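Cleavage stimulation factor 77 (Encephalitozoon cuniculi, PDB 2UY1) probably binds mRNA and is thought to serve in the 3'-end processing of pre-mRNA. Local coordinates at residues Tyr219-Ile224 with Ser249-Leu254; Ile290-Tyr295 with Arg306-Glu311; Cys325-Tyr330 with Phe361-Arg366. All coordinates share one frame; numbering follows the deposited sequence.

Contact 1: Tyr219-Ile224 with Ser249-Leu254; sequences YSEYLI and SLYYGL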
loop_
_atom_site.group_PDB
_atom_site.type_symbol
_atom_site.label_atom_id
_atom_site.label_comp_id
_atom_site.label_asym_id
_atom_site.label_seq_id
_atom_site.Cartn_x
_atom_site.Cartn_y
_atom_site.Cartn_z
ATOM N N TYR B 219 16.674 -31.556 -0.319
ATOM C CA TYR B 219 17.637 -32.623 -0.670
ATOM C C TYR B 219 18.233 -32.443 -2.045
ATOM O O TYR B 219 19.451 -32.602 -2.232
ATOM C CB TYR B 219 16.973 -34.008 -0.557
ATOM C CG TYR B 219 17.940 -35.187 -0.430
ATOM C CD1 TYR B 219 19.228 -35.005 0.056
ATOM C CD2 TYR B 219 17.524 -36.489 -0.690
ATOM C CE1 TYR B 219 20.094 -36.070 0.238
ATOM C CE2 TYR B 219 18.397 -37.573 -0.564
ATOM C CZ TYR B 219 19.655 -37.371 -0.095
ATOM O OH TYR B 219 20.520 -38.445 0.035
ATOM N N SER B 220 17.400 -32.139 -3.033
ATOM C CA SER B 220 17.914 -31.889 -4.378
ATOM C C SER B 220 19.039 -30.833 -4.333
ATOM O O SER B 220 20.115 -31.011 -4.935
ATOM C CB SER B 220 16.758 -31.419 -5.282
ATOM O OG SER B 220 17.246 -30.973 -6.557
ATOM N N GLU B 221 18.766 -29.737 -3.606
ATOM C CA GLU B 221 19.702 -28.610 -3.496
ATOM C C GLU B 221 20.953 -29.037 -2.767
ATOM O O GLU B 221 22.031 -28.771 -3.235
ATOM C CB GLU B 221 19.088 -27.401 -2.817
ATOM C CG GLU B 221 18.152 -26.555 -3.718
ATOM C CD GLU B 221 18.810 -25.955 -4.958
ATOM O OE1 GLU B 221 19.606 -24.989 -4.836
ATOM O OE2 GLU B 221 18.487 -26.406 -6.076
ATOM N N TYR B 222 20.794 -29.763 -1.663
ATOM C CA TYR B 222 21.940 -30.333 -0.960
ATOM C C TYR B 222 22.787 -31.188 -1.900
ATOM O O TYR B 222 24.009 -31.046 -1.964
ATOM C CB TYR B 222 21.499 -31.148 0.247
ATOM C CG TYR B 222 22.655 -31.924 0.806
ATOM C CD1 TYR B 222 23.671 -31.274 1.517
ATOM C CD2 TYR B 222 22.761 -33.302 0.601
ATOM C CE1 TYR B 222 24.765 -31.988 2.041
ATOM C CE2 TYR B 222 23.844 -34.018 1.123
ATOM C CZ TYR B 222 24.841 -33.357 1.832
ATOM O OH TYR B 222 25.923 -34.057 2.331
ATOM N N LEU B 223 22.121 -32.060 -2.646
ATOM C CA LEU B 223 22.795 -33.010 -3.524
ATOM C C LEU B 223 23.530 -32.306 -4.641
ATOM O O LEU B 223 24.618 -32.741 -5.014
ATOM C CB LEU B 223 21.790 -33.978 -4.133
ATOM C CG LEU B 223 21.443 -35.152 -3.218
ATOM C CD1 LEU B 223 20.336 -35.947 -3.902
ATOM C CD2 LEU B 223 22.652 -36.048 -2.829
ATOM N N ILE B 224 22.944 -31.216 -5.151
ATOM C CA ILE B 224 23.540 -30.409 -6.236
ATOM C C ILE B 224 24.832 -29.757 -5.717
ATOM O O ILE B 224 25.817 -29.661 -6.424
ATOM C CB ILE B 224 22.529 -29.348 -6.781
ATOM C CG1 ILE B 224 21.391 -30.018 -7.580
ATOM C CG2 ILE B 224 23.213 -28.265 -7.611
ATOM C CD1 ILE B 224 20.413 -29.016 -8.294
ATOM N N SER B 249 7.625 -29.559 -10.545
ATOM C CA SER B 249 7.725 -29.735 -12.008
ATOM C C SER B 249 8.424 -28.574 -12.690
ATOM O O SER B 249 9.178 -28.786 -13.656
ATOM C CB SER B 249 6.350 -29.999 -12.634
ATOM O OG SER B 249 5.765 -31.192 -12.062
ATOM N N LEU B 250 8.156 -27.350 -12.215
ATOM C CA LEU B 250 8.829 -26.157 -12.720
ATOM C C LEU B 250 10.329 -26.151 -12.433
ATOM O O LEU B 250 11.152 -25.790 -13.305
ATOM C CB LEU B 250 8.148 -24.866 -12.181
ATOM C CG LEU B 250 6.684 -24.589 -12.544
ATOM C CD1 LEU B 250 6.310 -23.144 -12.224
ATOM C CD2 LEU B 250 6.400 -24.832 -13.998
ATOM N N TYR B 251 10.678 -26.537 -11.201
ATOM C CA TYR B 251 12.047 -26.747 -10.805
ATOM C C TYR B 251 12.734 -27.909 -11.588
ATOM O O TYR B 251 13.851 -27.798 -12.080
ATOM C CB TYR B 251 12.028 -27.034 -9.320
ATOM C CG TYR B 251 13.351 -27.409 -8.673
ATOM C CD1 TYR B 251 14.230 -26.401 -8.206
ATOM C CD2 TYR B 251 13.697 -28.743 -8.447
ATOM C CE1 TYR B 251 15.436 -26.726 -7.569
ATOM C CE2 TYR B 251 14.943 -29.064 -7.792
ATOM C CZ TYR B 251 15.779 -28.052 -7.359
ATOM O OH TYR B 251 16.971 -28.346 -6.714
ATOM N N TYR B 252 12.058 -29.035 -11.683
ATOM C CA TYR B 252 12.483 -30.113 -12.616
ATOM C C TYR B 252 12.708 -29.604 -14.057
ATOM O O TYR B 252 13.770 -29.759 -14.595
ATOM C CB TYR B 252 11.412 -31.229 -12.576
ATOM C CG TYR B 252 11.815 -32.555 -13.269
ATOM C CD1 TYR B 252 12.868 -33.337 -12.781
ATOM C CD2 TYR B 252 11.101 -33.025 -14.383
ATOM C CE1 TYR B 252 13.234 -34.554 -13.437
ATOM C CE2 TYR B 252 11.444 -34.225 -15.037
ATOM C CZ TYR B 252 12.507 -34.988 -14.564
ATOM O OH TYR B 252 12.831 -36.213 -15.213
ATOM N N GLY B 253 11.756 -28.919 -14.670
ATOM C CA GLY B 253 11.981 -28.484 -16.050
ATOM C C GLY B 253 13.224 -27.611 -16.150
ATOM O O GLY B 253 14.112 -27.848 -16.965
ATOM N N LEU B 254 13.300 -26.594 -15.287
ATOM C CA LEU B 254 14.371 -25.632 -15.409
ATOM C C LEU B 254 15.734 -26.120 -14.909
ATOM O O LEU B 254 16.745 -25.870 -15.551
ATOM C CB LEU B 254 13.998 -24.303 -14.725
ATOM C CG LEU B 254 14.976 -23.128 -14.921
ATOM C CD1 LEU B 254 15.194 -22.703 -16.381
ATOM C CD2 LEU B 254 14.487 -21.943 -14.017
#
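Tyr251 reaches out from helix 247-255 to Ser220 and Glu221 of helix 213-225, two helices running in nearly the same direction (23° apart) in the all-helical solenoid of this TPR-like family. Their axes lie 13.1 Å apart, too far for short side chains to meet, and helix 229-242 joins them in the chain, packing with Ala232 and Val236 against Ser220. The long, rigid tyrosine suits such a gap. Its CB is already directed at the opposite helix, and CG stands anti to the backbone N (chi1 175°), which extends the ring straight across. The ring also meets that of Phe217, one turn before Glu221 on the same helix 213-225. Further out, CE2 comes 3.2 Å from Ser220 OG, and on the other flank CE1 lies 3.4 Å from Glu221 OE2, both oxygens being in the ring plane at its edge. At the tip the hydroxyl does two jobs: Tyr251 OH accepts a hydrogen bond from Ser220 OG (2.6 Å) and donates one to Glu221 OE2 (2.5 Å), which offers its anti lone pair. Glutamate reaches this place by bending its chain at chi2, while outside the two segments Glu221 OE1 pairs in a salt bridge with a basic side chain of another protein chain. Beyond the polar pair, Ile224 CD1 approaches Tyr251 OH to 3.8 Å.

Contact 2: Ile290-Tyr295 with Arg306-Glu311; sequences INHLNY and RKLFIE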
loop_
_atom_site.group_PDB
_atom_site.type_symbol
_atom_site.label_atom_id
_atom_site.label_comp_id
_atom_site.label_asym_id
_atom_site.label_seq_id
_atom_site.Cartn_x
_atom_site.Cartn_y
_atom_site.Cartn_z
ATOM N N ILE B 290 4.547 -18.884 -19.225
ATOM C CA ILE B 290 5.544 -17.978 -18.751
ATOM C C ILE B 290 6.837 -18.758 -18.379
ATOM O O ILE B 290 7.926 -18.400 -18.802
ATOM C CB ILE B 290 4.949 -17.125 -17.554
ATOM C CG1 ILE B 290 4.147 -15.953 -18.116
ATOM C CG2 ILE B 290 6.092 -16.687 -16.562
ATOM C CD1 ILE B 290 3.158 -15.343 -17.068
ATOM N N ASN B 291 6.693 -19.843 -17.620
ATOM C CA ASN B 291 7.837 -20.610 -17.161
ATOM C C ASN B 291 8.563 -21.409 -18.240
ATOM O O ASN B 291 9.795 -21.574 -18.197
ATOM C CB ASN B 291 7.503 -21.392 -15.885
ATOM C CG ASN B 291 7.667 -20.481 -14.599
ATOM O OD1 ASN B 291 8.767 -20.089 -14.245
ATOM N ND2 ASN B 291 6.570 -20.126 -13.989
ATOM N N HIS B 292 7.793 -21.740 -19.272
ATOM C CA HIS B 292 8.252 -22.448 -20.446
ATOM C C HIS B 292 9.000 -21.462 -21.273
ATOM O O HIS B 292 10.132 -21.740 -21.649
ATOM C CB HIS B 292 7.050 -23.053 -21.204
ATOM C CG HIS B 292 7.422 -23.876 -22.407
ATOM N ND1 HIS B 292 6.647 -24.391 -23.391
ATOM C CD2 HIS B 292 8.709 -24.306 -22.664
ATOM C CE1 HIS B 292 7.476 -25.112 -24.223
ATOM N NE2 HIS B 292 8.712 -25.042 -23.767
ATOM N N LEU B 293 8.442 -20.260 -21.478
ATOM C CA LEU B 293 9.187 -19.182 -22.151
ATOM C C LEU B 293 10.516 -18.886 -21.488
ATOM O O LEU B 293 11.515 -18.660 -22.195
ATOM C CB LEU B 293 8.370 -17.852 -22.276
ATOM C CG LEU B 293 7.226 -17.851 -23.305
ATOM C CD1 LEU B 293 6.286 -16.679 -23.019
ATOM C CD2 LEU B 293 7.725 -17.771 -24.719
ATOM N N ASN B 294 10.521 -18.843 -20.138
ATOM C CA ASN B 294 11.740 -18.583 -19.346
ATOM C C ASN B 294 12.794 -19.625 -19.573
ATOM O O ASN B 294 14.000 -19.296 -19.711
ATOM C CB ASN B 294 11.486 -18.556 -17.825
ATOM C CG ASN B 294 12.779 -18.349 -17.015
ATOM O OD1 ASN B 294 13.409 -17.304 -17.089
ATOM N ND2 ASN B 294 13.164 -19.342 -16.243
ATOM N N TYR B 295 12.338 -20.876 -19.575
ATOM C CA TYR B 295 13.181 -22.048 -19.908
ATOM C C TYR B 295 13.880 -21.843 -21.257
ATOM O O TYR B 295 15.116 -21.981 -21.375
ATOM C CB TYR B 295 12.355 -23.361 -19.914
ATOM C CG TYR B 295 13.139 -24.565 -20.466
ATOM C CD1 TYR B 295 13.757 -25.485 -19.603
ATOM C CD2 TYR B 295 13.348 -24.731 -21.851
ATOM C CE1 TYR B 295 14.497 -26.588 -20.121
ATOM C CE2 TYR B 295 14.173 -25.792 -22.346
ATOM C CZ TYR B 295 14.701 -26.715 -21.486
ATOM O OH TYR B 295 15.457 -27.794 -21.985
ATOM N N ARG B 306 11.271 -16.012 -28.722
ATOM C CA ARG B 306 10.424 -15.258 -29.635
ATOM C C ARG B 306 9.575 -16.132 -30.530
ATOM O O ARG B 306 8.397 -15.859 -30.763
ATOM C CB ARG B 306 11.316 -14.356 -30.476
ATOM C CG ARG B 306 11.535 -13.024 -29.778
ATOM C CD ARG B 306 12.381 -12.152 -30.586
ATOM N NE ARG B 306 12.898 -11.059 -29.784
ATOM C CZ ARG B 306 13.945 -10.331 -30.121
ATOM N NH1 ARG B 306 14.611 -10.602 -31.217
ATOM N NH2 ARG B 306 14.330 -9.343 -29.349
ATOM N N LYS B 307 10.176 -17.218 -30.989
ATOM C CA LYS B 307 9.464 -18.242 -31.743
ATOM C C LYS B 307 8.454 -18.995 -30.914
ATOM O O LYS B 307 7.365 -19.276 -31.403
ATOM C CB LYS B 307 10.459 -19.223 -32.351
ATOM C CG LYS B 307 9.865 -20.525 -32.850
ATOM C CD LYS B 307 10.847 -21.165 -33.817
ATOM C CE LYS B 307 10.143 -22.118 -34.805
ATOM N NZ LYS B 307 10.112 -23.462 -34.198
ATOM N N LEU B 308 8.782 -19.361 -29.682
ATOM C CA LEU B 308 7.793 -20.046 -28.809
ATOM C C LEU B 308 6.567 -19.162 -28.461
ATOM O O LEU B 308 5.435 -19.651 -28.389
ATOM C CB LEU B 308 8.459 -20.555 -27.530
ATOM C CG LEU B 308 7.510 -21.189 -26.503
ATOM C CD1 LEU B 308 6.851 -22.420 -27.079
ATOM C CD2 LEU B 308 8.159 -21.544 -25.169
ATOM N N PHE B 309 6.809 -17.876 -28.209
ATOM C CA PHE B 309 5.713 -16.928 -28.034
ATOM C C PHE B 309 4.713 -16.942 -29.190
ATOM O O PHE B 309 3.463 -17.030 -28.941
ATOM C CB PHE B 309 6.228 -15.510 -27.809
ATOM C CG PHE B 309 5.145 -14.536 -27.403
ATOM C CD1 PHE B 309 4.275 -14.841 -26.323
ATOM C CD2 PHE B 309 4.991 -13.323 -28.067
ATOM C CE1 PHE B 309 3.273 -13.959 -25.929
ATOM C CE2 PHE B 309 3.976 -12.422 -27.673
ATOM C CZ PHE B 309 3.109 -12.758 -26.607
ATOM N N ILE B 310 5.257 -16.898 -30.420
ATOM C CA ILE B 310 4.452 -16.822 -31.660
ATOM C C ILE B 310 3.679 -18.077 -31.951
ATOM O O ILE B 310 2.658 -17.980 -32.633
ATOM C CB ILE B 310 5.242 -16.421 -32.962
ATOM C CG1 ILE B 310 6.172 -15.239 -32.761
ATOM C CG2 ILE B 310 4.285 -15.979 -34.045
ATOM C CD1 ILE B 310 7.049 -15.007 -33.958
ATOM N N GLU B 311 4.156 -19.228 -31.443
ATOM C CA GLU B 311 3.472 -20.543 -31.530
ATOM C C GLU B 311 2.381 -20.731 -30.511
ATOM O O GLU B 311 1.388 -21.371 -30.805
ATOM C CB GLU B 311 4.447 -21.696 -31.295
ATOM C CG GLU B 311 5.207 -22.138 -32.498
ATOM C CD GLU B 311 6.530 -22.814 -32.130
ATOM O OE1 GLU B 311 6.623 -23.385 -30.998
ATOM O OE2 GLU B 311 7.463 -22.767 -32.983
#
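His292 and Leu308 both carry CG anti to the backbone N (chi1 -177° and 176°), and these torsions send an imidazole and a branched aliphatic tip into the space between helix 282-300 and helix 302-311, where the two side chains cross at about a right angle. The helices run roughly antiparallel, follow one another directly in the chain and form a helical hairpin of the TPR-like solenoid. Their axes are 9.7 Å apart here, and Leu293 and Leu308 bring their CA atoms to 6.9 Å. Leu308 CD2 sits over the face of the His292 ring, 3.6 Å from its centroid and only 4° off the ring normal. That is a CH-pi contact of almost ideal alignment, in which the methyl is nearly equidistant from all five ring atoms. Leu293 has its CG beside the backbone N instead, and this turns the branch toward the partner helix. Its CD2 packs on Leu308 CD2 at 3.8 Å and on Phe309 CB at 4.1 Å, lying as well 3.6 Å from Phe309 N. Leucine suits both places because its forked end offers methyls to more than one partner: Leu308 to a ring and a methyl, Leu293 to a methyl and the start of Phe309. Toward solvent, Lys307 NZ and Glu311 OE2 form a salt bridge of 3.0 Å one turn apart on the same helix. No hydrogen bond joins the two segments, and cohesion between them rests on dispersion and on the pi face of the imidazole. The ring nitrogen NE2 does separate work, being hydrogen-bonded to Glu259, a carboxylate that may favour a protonated imidazole.

Contact 3: Cys325-Tyr330 with Phe361-Arg366; sequences CAFIEY and FLFLLR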
loop_
_atom_site.group_PDB
_atom_site.type_symbol
_atom_site.label_atom_id
_atom_site.label_comp_id
_atom_site.label_asym_id
_atom_site.label_seq_id
_atom_site.Cartn_x
_atom_site.Cartn_y
_atom_site.Cartn_z
ATOM N N CYS B 325 6.148 -11.036 -21.433
ATOM C CA CYS B 325 6.980 -10.938 -22.677
ATOM C C CYS B 325 7.419 -9.533 -22.974
ATOM O O CYS B 325 8.485 -9.332 -23.592
ATOM C CB CYS B 325 6.240 -11.445 -23.926
ATOM S SG CYS B 325 6.072 -13.257 -23.923
ATOM N N ALA B 326 6.554 -8.565 -22.657
ATOM C CA ALA B 326 6.903 -7.144 -22.890
ATOM C C ALA B 326 8.072 -6.723 -21.976
ATOM O O ALA B 326 9.039 -6.004 -22.384
ATOM C CB ALA B 326 5.687 -6.262 -22.692
ATOM N N PHE B 327 8.008 -7.215 -20.742
ATOM C CA PHE B 327 9.061 -6.949 -19.777
ATOM C C PHE B 327 10.360 -7.671 -20.159
ATOM O O PHE B 327 11.408 -7.168 -19.970
ATOM C CB PHE B 327 8.694 -7.431 -18.394
ATOM C CG PHE B 327 7.649 -6.609 -17.648
ATOM C CD1 PHE B 327 7.289 -5.311 -18.012
ATOM C CD2 PHE B 327 7.114 -7.150 -16.461
ATOM C CE1 PHE B 327 6.369 -4.580 -17.251
ATOM C CE2 PHE B 327 6.169 -6.418 -15.689
ATOM C CZ PHE B 327 5.773 -5.153 -16.106
ATOM N N ILE B 328 10.314 -8.925 -20.560
ATOM C CA ILE B 328 11.572 -9.503 -21.061
ATOM C C ILE B 328 12.152 -8.677 -22.241
ATOM O O ILE B 328 13.353 -8.564 -22.347
ATOM C CB ILE B 328 11.378 -10.900 -21.621
ATOM C CG1 ILE B 328 10.891 -11.898 -20.549
ATOM C CG2 ILE B 328 12.646 -11.321 -22.355
ATOM C CD1 ILE B 328 11.727 -11.971 -19.309
ATOM N N GLU B 329 11.303 -8.172 -23.121
ATOM C CA GLU B 329 11.798 -7.609 -24.342
ATOM C C GLU B 329 12.405 -6.306 -23.958
ATOM O O GLU B 329 13.472 -5.997 -24.403
ATOM C CB GLU B 329 10.735 -7.423 -25.429
ATOM C CG GLU B 329 10.334 -8.708 -26.118
ATOM C CD GLU B 329 11.352 -9.205 -27.195
ATOM O OE1 GLU B 329 12.338 -8.521 -27.556
ATOM O OE2 GLU B 329 11.116 -10.317 -27.710
ATOM N N TYR B 330 11.744 -5.556 -23.078
ATOM C CA TYR B 330 12.355 -4.292 -22.593
ATOM C C TYR B 330 13.732 -4.481 -21.885
ATOM O O TYR B 330 14.710 -3.887 -22.293
ATOM C CB TYR B 330 11.398 -3.472 -21.703
ATOM C CG TYR B 330 12.049 -2.187 -21.291
ATOM C CD1 TYR B 330 12.386 -1.236 -22.264
ATOM C CD2 TYR B 330 12.424 -1.953 -19.963
ATOM C CE1 TYR B 330 13.050 -0.033 -21.924
ATOM C CE2 TYR B 330 13.092 -0.731 -19.605
ATOM C CZ TYR B 330 13.399 0.191 -20.612
ATOM O OH TYR B 330 14.018 1.400 -20.315
ATOM N N PHE B 361 0.161 1.198 -18.635
ATOM C CA PHE B 361 0.336 2.608 -18.392
ATOM C C PHE B 361 1.511 2.884 -17.497
ATOM O O PHE B 361 2.293 3.776 -17.782
ATOM C CB PHE B 361 -0.941 3.278 -17.889
ATOM C CG PHE B 361 -0.708 4.703 -17.415
ATOM C CD1 PHE B 361 -0.382 5.721 -18.356
ATOM C CD2 PHE B 361 -0.741 5.006 -16.052
ATOM C CE1 PHE B 361 -0.083 7.062 -17.945
ATOM C CE2 PHE B 361 -0.468 6.358 -15.621
ATOM C CZ PHE B 361 -0.155 7.372 -16.623
ATOM N N LEU B 362 1.662 2.126 -16.433
ATOM C CA LEU B 362 2.666 2.456 -15.396
ATOM C C LEU B 362 4.058 2.081 -15.863
ATOM O O LEU B 362 5.064 2.690 -15.483
ATOM C CB LEU B 362 2.373 1.766 -14.069
ATOM C CG LEU B 362 1.113 2.215 -13.294
ATOM C CD1 LEU B 362 0.932 1.309 -12.108
ATOM C CD2 LEU B 362 1.103 3.726 -12.827
ATOM N N PHE B 363 4.100 1.044 -16.702
ATOM C CA PHE B 363 5.321 0.675 -17.402
ATOM C C PHE B 363 5.709 1.834 -18.317
ATOM O O PHE B 363 6.847 2.219 -18.393
ATOM C CB PHE B 363 5.094 -0.558 -18.294
ATOM C CG PHE B 363 6.229 -0.807 -19.262
ATOM C CD1 PHE B 363 7.444 -1.369 -18.817
ATOM C CD2 PHE B 363 6.090 -0.524 -20.605
ATOM C CE1 PHE B 363 8.509 -1.596 -19.727
ATOM C CE2 PHE B 363 7.157 -0.723 -21.518
ATOM C CZ PHE B 363 8.370 -1.252 -21.075
ATOM N N LEU B 364 4.797 2.359 -19.112
ATOM C CA LEU B 364 5.279 3.451 -20.013
ATOM C C LEU B 364 5.749 4.700 -19.195
ATOM O O LEU B 364 6.690 5.414 -19.537
ATOM C CB LEU B 364 4.154 3.843 -20.986
ATOM C CG LEU B 364 3.785 2.787 -22.046
ATOM C CD1 LEU B 364 2.581 3.275 -22.853
ATOM C CD2 LEU B 364 4.977 2.509 -23.000
ATOM N N LEU B 365 5.039 5.025 -18.146
ATOM C CA LEU B 365 5.408 6.221 -17.393
ATOM C C LEU B 365 6.764 5.974 -16.660
ATOM O O LEU B 365 7.656 6.852 -16.654
ATOM C CB LEU B 365 4.261 6.554 -16.425
ATOM C CG LEU B 365 4.187 7.918 -15.765
ATOM C CD1 LEU B 365 3.751 8.897 -16.784
ATOM C CD2 LEU B 365 3.219 7.762 -14.548
ATOM N N ARG B 366 6.965 4.766 -16.140
ATOM C CA ARG B 366 8.191 4.506 -15.351
ATOM C C ARG B 366 9.482 4.450 -16.126
ATOM O O ARG B 366 10.523 4.862 -15.630
ATOM C CB ARG B 366 8.104 3.279 -14.466
ATOM C CG ARG B 366 8.460 1.980 -15.105
ATOM C CD ARG B 366 8.651 0.850 -14.026
ATOM N NE ARG B 366 7.424 0.666 -13.224
ATOM C CZ ARG B 366 6.471 -0.241 -13.484
ATOM N NH1 ARG B 366 6.623 -1.082 -14.530
ATOM N NH2 ARG B 366 5.374 -0.317 -12.678
#
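Phe363 enters the space between Phe327 and Tyr330 and meets the two rings in different ways. Toward Tyr330 it is T-shaped: the edge of Phe363 is directed at the tyrosine face, with planes 82° apart and centroids separated by 5.5 Å. The leading atom, Phe363 CZ, comes 3.8 Å from Tyr330 CG, near the root of that ring. Phe327 meets it obliquely, planes at 45°, the two side chains coming from facing helices and overlapping until Phe327 CE1 lies 3.7 Å from Phe363 CD1. Phe363 gets there because CG is anti to its backbone N (chi1 168°), which carries the ring out from helix 354-367 toward helix 319-333. These helices run nearly parallel with axes 12.4 Å apart in the solenoid, and the reach of aromatic side chains suits a gap of this width. Phe343 of the intervening helix 337-349 also meets the Phe363 ring. At the margin Arg366 folds its guanidinium back over its own helix, one face above Leu362 O, while NH1 stays 4.4 Å from Phe327 CE1. The buried aromatic cluster has no hydrogen bond between the two segments. Its cohesion is therefore dispersive, with an electrostatic share where the Phe363 edge faces Tyr330, whose hydroxyl is directed elsewhere and hydrogen-bonds the backbone of another protein chain.

In the fold
The three contacts follow one another in series along a single superhelical array. Contacts 1 and 2, centres about 21 Å apart, touch where helix 247-255 packs on helix 282-300: Gly253 O lies 3.4 Å from Tyr295 CE1, and Leu254 CD2 is 3.7 Å from Asn294 ND2. Contacts 2 and 3, centres about 18 Å apart, are joined more firmly, by a salt bridge of 2.8 Å between Arg306 NH2 and Glu329 OE1, and by Cys325 SG against Phe309 CD1 at 3.4 Å. Contacts 1 and 3 stay about 12 Å apart at their nearest atoms. Another protein chain reaches residues at all three, so the array also contributes to the assembly.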